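Local coordinates for quinonprotein alcohol dehydrogenase-like protein (Bacteroides thetaiotaomicron VPI-5482, PDB 4R5O) that is of unknown function but binds calcium and joins an immunoglobulin-like beta-sandwich domain to a seven-bladed beta-propeller built from YVTN-type repeats, at residues A[113-116]-A[121-124]; A[125-128]-A[133-136]; A[40-43]-A[49-52]; A[28-31]-A[35-38]. One frame throughout, in Å; residues are numbered along the deposited sequence.

Interaction 1. Residues A[113-116]-A[121-124]; sequences NFYD and TAYQ
The rings of Phe114 and Tyr123 lie side by side on one face of an antiparallel hairpin and point the same way. Tyr123 CD2 comes up near the plane of the Phe114 ring, at its edge, 4.0 Å from Phe114 CD2, so this is an edge contact and no stack. Phe105 makes an edge-to-face pair with Phe114 from the neighbouring strand, while Asp116 CB reaches the edge of the Tyr123 ring. CG stands anti to the backbone N in Phe114 (chi1 -178°) but anti to the carbonyl carbon in Tyr123 (chi1 -55°), and both side chains leave from the same face of the sheet. On the reverse face, Tyr115 CD1 packs 4.1 Å from Ala122 CB, and the Tyr115 hydroxyl bonds to His411.

Phe114 and Tyr123 form a hydrogen-bonded pair: Phe114 N gives to Tyr123 O at 2.8 Å, in the carbonyl plane, and Tyr123 N returns to Phe114 O at 2.7 Å. Asp116 N adds a nearly straight bond (169°) to Thr121 O. The chemistry thus divides: these backbone groups bond between the strands, the direct side-chain contacts across them are apolar, and the polar ends of Asn113 and Asp116 turn to Asp125 and Glu118 beyond.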
loop_
_atom_site.group_PDB
_atom_site.type_symbol
_atom_site.label_atom_id
_atom_site.label_comp_id
_atom_site.label_asym_id
_atom_site.label_seq_id
_atom_site.Cartn_x
_atom_site.Cartn_y
_atom_site.Cartn_z
ATOM N N ASN A 113 -5.187 -1.267 4.709
ATOM C CA ASN A 113 -5.568 -1.801 6.023
ATOM C C ASN A 113 -4.356 -1.762 6.962
ATOM O O ASN A 113 -3.228 -1.946 6.485
ATOM C CB ASN A 113 -6.098 -3.218 5.876
ATOM C CG ASN A 113 -7.082 -3.402 4.756
ATOM O OD1 ASN A 113 -8.271 -3.141 4.891
ATOM N ND2 ASN A 113 -6.602 -3.870 3.616
ATOM N N PHE A 114 -4.548 -1.499 8.265
ATOM C CA PHE A 114 -3.390 -1.432 9.156
ATOM C C PHE A 114 -3.455 -2.479 10.255
ATOM O O PHE A 114 -4.482 -2.610 10.913
ATOM C CB PHE A 114 -3.242 -0.045 9.797
ATOM C CG PHE A 114 -2.022 0.100 10.688
ATOM C CD1 PHE A 114 -0.757 0.292 10.141
ATOM C CD2 PHE A 114 -2.152 0.119 12.075
ATOM C CE1 PHE A 114 0.357 0.483 10.966
ATOM C CE2 PHE A 114 -1.028 0.269 12.902
ATOM C CZ PHE A 114 0.220 0.432 12.343
ATOM N N TYR A 115 -2.339 -3.188 10.479
ATOM C CA TYR A 115 -2.216 -4.156 11.553
ATOM C C TYR A 115 -1.175 -3.668 12.568
ATOM O O TYR A 115 -0.003 -3.488 12.234
ATOM C CB TYR A 115 -1.861 -5.560 11.024
ATOM C CG TYR A 115 -1.684 -6.588 12.123
ATOM C CD1 TYR A 115 -2.785 -7.138 12.779
ATOM C CD2 TYR A 115 -0.418 -7.009 12.514
ATOM C CE1 TYR A 115 -2.626 -8.089 13.789
ATOM C CE2 TYR A 115 -0.249 -7.978 13.507
ATOM C CZ TYR A 115 -1.354 -8.515 14.137
ATOM O OH TYR A 115 -1.173 -9.479 15.095
ATOM N N ASP A 116 -1.618 -3.485 13.820
ATOM C CA ASP A 116 -0.785 -3.049 14.936
ATOM C C ASP A 116 -0.099 -4.279 15.570
ATOM O O ASP A 116 -0.775 -5.132 16.147
ATOM C CB ASP A 116 -1.661 -2.290 15.942
ATOM C CG ASP A 116 -0.917 -1.460 16.968
ATOM O OD1 ASP A 116 0.054 -1.974 17.558
ATOM O OD2 ASP A 116 -1.365 -0.319 17.245
ATOM N N THR A 121 -4.004 -5.984 16.613
ATOM C CA THR A 121 -5.302 -5.547 16.111
ATOM C C THR A 121 -5.174 -5.050 14.684
ATOM O O THR A 121 -4.243 -4.301 14.365
ATOM C CB THR A 121 -5.880 -4.441 17.035
ATOM O OG1 THR A 121 -6.039 -4.983 18.349
ATOM C CG2 THR A 121 -7.218 -3.903 16.554
ATOM N N ALA A 122 -6.153 -5.456 13.847
ATOM C CA ALA A 122 -6.294 -5.071 12.458
ATOM C C ALA A 122 -7.349 -4.007 12.294
ATOM O O ALA A 122 -8.411 -4.108 12.896
ATOM C CB ALA A 122 -6.653 -6.280 11.625
ATOM N N TYR A 123 -7.065 -2.987 11.491
ATOM C CA TYR A 123 -7.998 -1.907 11.170
ATOM C C TYR A 123 -8.242 -1.960 9.677
ATOM O O TYR A 123 -7.309 -1.779 8.897
ATOM C CB TYR A 123 -7.472 -0.538 11.640
ATOM C CG TYR A 123 -7.116 -0.484 13.107
ATOM C CD1 TYR A 123 -8.084 -0.216 14.069
ATOM C CD2 TYR A 123 -5.808 -0.684 13.533
ATOM C CE1 TYR A 123 -7.762 -0.174 15.421
ATOM C CE2 TYR A 123 -5.478 -0.659 14.885
ATOM C CZ TYR A 123 -6.457 -0.398 15.826
ATOM O OH TYR A 123 -6.140 -0.371 17.162
ATOM N N GLN A 124 -9.455 -2.326 9.278
ATOM C CA GLN A 124 -9.775 -2.481 7.870
ATOM C C GLN A 124 -10.182 -1.165 7.241
ATOM O O GLN A 124 -10.947 -0.409 7.832
ATOM C CB GLN A 124 -10.895 -3.512 7.669
ATOM C CG GLN A 124 -10.475 -4.948 7.991
ATOM C CD GLN A 124 -11.561 -5.946 7.676
ATOM O OE1 GLN A 124 -12.719 -5.604 7.391
ATOM N NE2 GLN A 124 -11.211 -7.219 7.714
#

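Interaction 2. Residues A[125-128]-A[133-136]; sequences DCYA and GKTL
Tyr127 and Ala128 set the short helix 126-129 against the loop 133-136 that follows it, a helical turn placed directly after the outer strand of a propeller blade. Asp125 occupies the N-cap: its OD1 accepts a weak capping bond from Ala128 N at 3.3 Å and also pairs with the Thr111 hydroxyl, which ties the start of the helix to strand 111-116. Cys126 packs on Phe114 of that strand instead.

Tyr127 carries the contact. With CG anti to the backbone N (chi1 -179°), its ring extends toward the loop, where Leu136 CD2 sits over one face, 3.9 Å from the ring centroid and 23° off the normal, a CH-pi contact displaced toward the rim. Lys134 O lies near the ring plane at the edge, 3.3 Å from Tyr127 CD2, and Lys134 CB lies 3.8 Å from Tyr127 CE2. Without the ring, as with an alanine here, Leu136 CD2 would probably lose the face it rests on and the water at the hydroxyl one of its partners.

Ala128 closes the turn through its carbonyl: Gly133 N donates to Ala128 O at 3.0 Å, from above the carbonyl plane. At the far end, one water joins the segments, 2.6 Å from Tyr127 OH and giving a hydrogen bond of 2.9 Å to Thr135 O.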
loop_
_atom_site.group_PDB
_atom_site.type_symbol
_atom_site.label_atom_id
_atom_site.label_comp_id
_atom_site.label_asym_id
_atom_site.label_seq_id
_atom_site.Cartn_x
_atom_site.Cartn_y
_atom_site.Cartn_z
ATOM N N ASP A 125 -9.660 -0.906 6.029
ATOM C CA ASP A 125 -9.961 0.227 5.158
ATOM C C ASP A 125 -9.708 1.562 5.888
ATOM O O ASP A 125 -10.584 2.403 6.014
ATOM C CB ASP A 125 -11.421 0.131 4.657
ATOM C CG ASP A 125 -11.801 1.058 3.525
ATOM O OD1 ASP A 125 -10.886 1.648 2.907
ATOM O OD2 ASP A 125 -13.014 1.151 3.215
ATOM N N CYS A 126 -8.472 1.758 6.297
ATOM C CA CYS A 126 -7.993 2.972 6.926
ATOM C C CYS A 126 -7.932 4.101 5.894
ATOM O O CYS A 126 -7.872 5.281 6.247
ATOM C CB CYS A 126 -6.626 2.718 7.555
ATOM S SG CYS A 126 -6.659 1.566 8.957
ATOM N N TYR A 127 -7.908 3.742 4.608
ATOM C CA TYR A 127 -7.819 4.740 3.551
ATOM C C TYR A 127 -9.123 5.541 3.498
ATOM O O TYR A 127 -9.070 6.762 3.457
ATOM C CB TYR A 127 -7.495 4.093 2.204
ATOM C CG TYR A 127 -7.385 5.114 1.100
ATOM C CD1 TYR A 127 -6.218 5.865 0.926
ATOM C CD2 TYR A 127 -8.465 5.379 0.261
ATOM C CE1 TYR A 127 -6.136 6.845 -0.067
ATOM C CE2 TYR A 127 -8.394 6.355 -0.723
ATOM C CZ TYR A 127 -7.226 7.070 -0.898
ATOM O OH TYR A 127 -7.211 8.002 -1.891
ATOM N N ALA A 128 -10.279 4.865 3.552
ATOM C CA ALA A 128 -11.576 5.524 3.510
ATOM C C ALA A 128 -11.789 6.444 4.740
ATOM O O ALA A 128 -11.973 7.649 4.543
ATOM C CB ALA A 128 -12.688 4.485 3.432
ATOM N N GLY A 133 -14.197 8.781 2.950
ATOM C CA GLY A 133 -14.820 7.738 2.149
ATOM C C GLY A 133 -14.264 7.508 0.765
ATOM O O GLY A 133 -14.855 6.720 0.028
ATOM N N LYS A 134 -13.129 8.173 0.383
ATOM C CA LYS A 134 -12.489 7.982 -0.918
ATOM C C LYS A 134 -12.110 6.536 -1.113
ATOM O O LYS A 134 -11.755 5.842 -0.150
ATOM C CB LYS A 134 -11.230 8.863 -1.109
ATOM C CG LYS A 134 -11.455 10.328 -1.421
ATOM C CD LYS A 134 -10.107 10.996 -1.807
ATOM C CE LYS A 134 -10.207 12.507 -1.894
ATOM N NZ LYS A 134 -10.611 13.133 -0.587
ATOM N N THR A 135 -12.158 6.086 -2.363
ATOM C CA THR A 135 -11.779 4.730 -2.728
ATOM C C THR A 135 -10.644 4.824 -3.748
ATOM O O THR A 135 -10.438 5.862 -4.376
ATOM C CB THR A 135 -12.997 3.945 -3.229
ATOM O OG1 THR A 135 -12.560 2.640 -3.586
ATOM C CG2 THR A 135 -13.686 4.591 -4.433
ATOM N N LEU A 136 -9.878 3.743 -3.850
ATOM C CA LEU A 136 -8.750 3.596 -4.774
ATOM C C LEU A 136 -9.192 2.845 -6.051
ATOM O O LEU A 136 -8.377 2.680 -6.963
ATOM C CB LEU A 136 -7.591 2.855 -4.087
ATOM C CG LEU A 136 -6.935 3.508 -2.890
ATOM C CD1 LEU A 136 -6.091 2.521 -2.130
ATOM C CD2 LEU A 136 -6.105 4.674 -3.303
HETATM O O HOH W 1 -8.796 8.251 -3.982
#

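Interaction 3. Residues A[40-43]-A[49-52]; sequences PELL and TYSW
Tyr50 leaves strand 49-54 to meet the loop 40-43, with Leu42 at its tip and Pro40 at its flank. From CB, the chain turns so that CG is anti to the carbonyl carbon (chi1 -63°), sending the ring outward from the strand toward the loop. Toward the far end of the ring, CE2 meets Pro40 CB at 4.4 Å, a loose approach near the ring plane at the edge. CZ then comes within 4.1 Å of both Leu42 methyls. At the end, Tyr50 OH lies between the branches, 3.3 Å from Leu42 CD1 and 3.4 Å from Leu42 CD2, as the two side chains arrive from opposite directions. Replacing Leu42 by an alanine would take away both methyls and would probably open a gap around the end of the tyrosine, leaving its hydroxyl end freer to move.

Two residues on, Trp52 receives the other side of the proline. Its six-membered ring presents an edge to Pro40, with Pro40 CD in the indole plane 3.6 Å from Trp52 CZ2 and Pro40 CG 3.7 Å from Trp52 CH2. The indole is held independently, since its NE1 bonds to Glu62 O while Phe65 meets the ring at a shallow angle. No hydrogen bond crosses between the segments, and their backbones stay far apart: the nearest CA pair, Pro40 and Tyr50, is 9.9 Å apart. Such side-chain packing, between the loop leaving strand 35-38 and a strand of the facing sheet, is consistent with the apolar packing between layers of an immunoglobulin-like beta-sandwich.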
loop_
_atom_site.group_PDB
_atom_site.type_symbol
_atom_site.label_atom_id
_atom_site.label_comp_id
_atom_site.label_asym_id
_atom_site.label_seq_id
_atom_site.Cartn_x
_atom_site.Cartn_y
_atom_site.Cartn_z
ATOM N N PRO A 40 -25.159 18.989 22.765
ATOM C CA PRO A 40 -25.461 20.425 22.843
ATOM C C PRO A 40 -26.651 20.674 23.748
ATOM O O PRO A 40 -27.633 19.932 23.681
ATOM C CB PRO A 40 -25.762 20.813 21.392
ATOM C CG PRO A 40 -25.127 19.745 20.573
ATOM C CD PRO A 40 -25.297 18.494 21.384
ATOM N N GLU A 41 -26.532 21.654 24.647
ATOM C CA GLU A 41 -27.599 22.001 25.571
ATOM C C GLU A 41 -28.289 23.246 25.088
ATOM O O GLU A 41 -27.676 24.315 24.974
ATOM C CB GLU A 41 -27.098 22.175 27.007
ATOM C CG GLU A 41 -26.749 20.853 27.671
ATOM C CD GLU A 41 -26.443 20.911 29.153
ATOM O OE1 GLU A 41 -26.901 21.851 29.850
ATOM O OE2 GLU A 41 -25.799 19.951 29.627
ATOM N N LEU A 42 -29.568 23.093 24.772
ATOM C CA LEU A 42 -30.402 24.178 24.298
ATOM C C LEU A 42 -31.124 24.841 25.456
ATOM O O LEU A 42 -31.757 24.176 26.287
ATOM C CB LEU A 42 -31.407 23.666 23.263
ATOM C CG LEU A 42 -30.995 23.636 21.803
ATOM C CD1 LEU A 42 -29.675 22.939 21.573
ATOM C CD2 LEU A 42 -32.031 22.964 21.002
ATOM N N LEU A 43 -31.012 26.161 25.518
ATOM C CA LEU A 43 -31.686 26.983 26.509
ATOM C C LEU A 43 -33.220 26.880 26.291
ATOM O O LEU A 43 -33.983 26.792 27.252
ATOM C CB LEU A 43 -31.158 28.416 26.357
ATOM C CG LEU A 43 -31.613 29.445 27.382
ATOM C CD1 LEU A 43 -30.987 29.176 28.764
ATOM C CD2 LEU A 43 -31.256 30.850 26.931
ATOM N N THR A 49 -34.939 20.139 16.238
ATOM C CA THR A 49 -34.506 18.953 15.511
ATOM C C THR A 49 -33.024 19.160 15.181
ATOM O O THR A 49 -32.575 20.300 15.020
ATOM C CB THR A 49 -35.385 18.669 14.279
ATOM O OG1 THR A 49 -35.296 19.749 13.351
ATOM C CG2 THR A 49 -36.836 18.379 14.642
ATOM N N TYR A 50 -32.262 18.058 15.138
ATOM C CA TYR A 50 -30.815 18.054 14.916
ATOM C C TYR A 50 -30.440 17.325 13.624
ATOM O O TYR A 50 -31.185 16.468 13.141
ATOM C CB TYR A 50 -30.113 17.374 16.115
ATOM C CG TYR A 50 -30.281 18.070 17.456
ATOM C CD1 TYR A 50 -31.502 18.050 18.128
ATOM C CD2 TYR A 50 -29.188 18.615 18.121
ATOM C CE1 TYR A 50 -31.656 18.662 19.374
ATOM C CE2 TYR A 50 -29.324 19.205 19.381
ATOM C CZ TYR A 50 -30.558 19.217 20.008
ATOM O OH TYR A 50 -30.695 19.794 21.253
ATOM N N SER A 51 -29.258 17.656 13.083
ATOM C CA SER A 51 -28.661 17.053 11.896
ATOM C C SER A 51 -27.157 17.077 12.058
ATOM O O SER A 51 -26.548 18.147 12.087
ATOM C CB SER A 51 -29.108 17.766 10.623
ATOM O OG SER A 51 -28.555 17.208 9.440
ATOM N N TRP A 52 -26.575 15.901 12.247
ATOM C CA TRP A 52 -25.139 15.734 12.449
ATOM C C TRP A 52 -24.513 15.254 11.171
ATOM O O TRP A 52 -24.829 14.153 10.713
ATOM C CB TRP A 52 -24.866 14.752 13.605
ATOM C CG TRP A 52 -25.340 15.242 14.943
ATOM C CD1 TRP A 52 -26.576 15.068 15.488
ATOM C CD2 TRP A 52 -24.580 15.998 15.898
ATOM N NE1 TRP A 52 -26.625 15.641 16.743
ATOM C CE2 TRP A 52 -25.420 16.233 17.013
ATOM C CE3 TRP A 52 -23.258 16.478 15.933
ATOM C CZ2 TRP A 52 -24.973 16.900 18.161
ATOM C CZ3 TRP A 52 -22.832 17.178 17.055
ATOM C CH2 TRP A 52 -23.678 17.372 18.160
#

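Interaction 4. Residues A[28-31]-A[35-38]; sequences QVLE and TLEI. With CA (calcium ion), chain J.
Leu30 and Leu36 make an apolar contact inside the beta-sandwich, between consecutive strands that belong to different sheets. The evidence is geometric: the short axes of 28-31 and 35-38 approach to 7.9 Å and run at 141°, too far apart for backbone pairing, and no hydrogen bond crosses. Both leucines point inward and meet at about a right angle. Leu30 uses both of its methyls, CD2 lying 3.9 Å and CD1 4.0 Å from Leu36 CB, while CD2 also sits against the backbone, 3.6 Å from Leu36 N. Because CG of Leu36 stands anti to the backbone N (chi1 175°), its CD1 is carried along the facing strand to Gln28 CG, 4.0 Å away. The amide of Gln28 turns off to Glu26, giving NE2 to Glu26 O, so the aliphatic part of the glutamine is what faces the leucine.

Glu37, next along the strand, points away from this interior. Its extended chain brings OE2 to a calcium ion at 2.2 Å, whereas Glu37 OE1 lies 4.0 Å from the same ion, so the carboxylate binds through one oxygen.

Strand 28-31 forms an outer edge of the five-stranded sheet, parallel to 86-97, and 35-38 pairs antiparallel with 65-68 in the sheet opposite; Leu36 also touches Phe94 and Phe65, one from each of those partner strands.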
loop_
_atom_site.group_PDB
_atom_site.type_symbol
_atom_site.label_atom_id
_atom_site.label_comp_id
_atom_site.label_asym_id
_atom_site.label_seq_id
_atom_site.Cartn_x
_atom_site.Cartn_y
_atom_site.Cartn_z
ATOM N N GLN A 28 -11.012 18.018 17.975
ATOM C CA GLN A 28 -10.942 16.909 18.933
ATOM C C GLN A 28 -9.989 15.809 18.490
ATOM O O GLN A 28 -10.005 15.390 17.327
ATOM C CB GLN A 28 -12.340 16.286 19.125
ATOM C CG GLN A 28 -13.429 17.250 19.618
ATOM C CD GLN A 28 -13.152 17.750 21.014
ATOM O OE1 GLN A 28 -13.089 16.986 21.992
ATOM N NE2 GLN A 28 -12.982 19.045 21.129
ATOM N N VAL A 29 -9.169 15.327 19.432
ATOM C CA VAL A 29 -8.265 14.213 19.180
ATOM C C VAL A 29 -8.608 13.148 20.245
ATOM O O VAL A 29 -8.621 13.436 21.449
ATOM C CB VAL A 29 -6.756 14.598 19.126
ATOM C CG1 VAL A 29 -5.898 13.377 18.857
ATOM C CG2 VAL A 29 -6.486 15.644 18.055
ATOM N N LEU A 30 -8.964 11.946 19.779
ATOM C CA LEU A 30 -9.356 10.805 20.619
ATOM C C LEU A 30 -8.418 9.622 20.442
ATOM O O LEU A 30 -7.809 9.484 19.388
ATOM C CB LEU A 30 -10.801 10.335 20.291
ATOM C CG LEU A 30 -11.918 11.347 20.495
ATOM C CD1 LEU A 30 -12.381 11.965 19.128
ATOM C CD2 LEU A 30 -13.064 10.713 21.269
ATOM N N GLU A 31 -8.354 8.739 21.446
ATOM C CA GLU A 31 -7.584 7.505 21.326
ATOM C C GLU A 31 -8.407 6.464 20.608
ATOM O O GLU A 31 -9.641 6.529 20.651
ATOM C CB GLU A 31 -7.125 6.962 22.705
ATOM C CG GLU A 31 -6.239 7.890 23.523
ATOM C CD GLU A 31 -4.903 8.306 22.944
ATOM O OE1 GLU A 31 -4.302 7.523 22.170
ATOM O OE2 GLU A 31 -4.426 9.400 23.321
ATOM N N THR A 35 -14.868 7.074 22.527
ATOM C CA THR A 35 -16.103 7.494 21.868
ATOM C C THR A 35 -16.246 9.008 21.968
ATOM O O THR A 35 -16.123 9.582 23.060
ATOM C CB THR A 35 -17.319 6.772 22.481
ATOM O OG1 THR A 35 -17.124 5.357 22.390
ATOM C CG2 THR A 35 -18.628 7.135 21.797
ATOM N N LEU A 36 -16.507 9.652 20.821
ATOM C CA LEU A 36 -16.759 11.095 20.775
ATOM C C LEU A 36 -18.214 11.338 21.087
ATOM O O LEU A 36 -19.080 10.872 20.336
ATOM C CB LEU A 36 -16.363 11.725 19.412
ATOM C CG LEU A 36 -16.683 13.209 19.207
ATOM C CD1 LEU A 36 -15.880 14.099 20.130
ATOM C CD2 LEU A 36 -16.396 13.629 17.818
ATOM N N GLU A 37 -18.490 12.023 22.210
ATOM C CA GLU A 37 -19.857 12.386 22.573
ATOM C C GLU A 37 -20.005 13.889 22.682
ATOM O O GLU A 37 -19.237 14.537 23.381
ATOM C CB GLU A 37 -20.335 11.737 23.878
ATOM C CG GLU A 37 -20.684 10.260 23.822
ATOM C CD GLU A 37 -21.389 9.768 25.079
ATOM O OE1 GLU A 37 -21.704 10.602 25.961
ATOM O OE2 GLU A 37 -21.642 8.546 25.180
ATOM N N ILE A 38 -20.980 14.452 21.983
ATOM C CA ILE A 38 -21.285 15.888 22.044
ATOM C C ILE A 38 -22.753 16.012 22.349
ATOM O O ILE A 38 -23.560 15.492 21.582
ATOM C CB ILE A 38 -20.888 16.679 20.762
ATOM C CG1 ILE A 38 -19.414 16.424 20.346
ATOM C CG2 ILE A 38 -21.202 18.182 20.928
ATOM C CD1 ILE A 38 -19.118 16.677 18.895
HETATM CA CA CA J . -22.898 6.805 25.420
#

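In the fold
Along the chain the order is interaction 4, interaction 3, interaction 1, interaction 2. The first two belong to the beta-sandwich: their centres are about 18 Å apart, and they touch where Trp52 CH2 packs 3.8 Å from Ile38 CG2, across the two sheets. The last two begin the propeller; centres about 14 Å apart, they join through Asn113 OD1 and Asp125 N at 2.9 Å, a probable hydrogen bond. The blade that holds interaction 1 is completed by strand 422-424 from the C-terminal end, consistent with the ring closure usual in propellers; interaction 2 follows its outer strand. Interactions 1 and 4 have centres about 20 Å apart and nearest atoms about 8 Å apart, placing them near the domain junction.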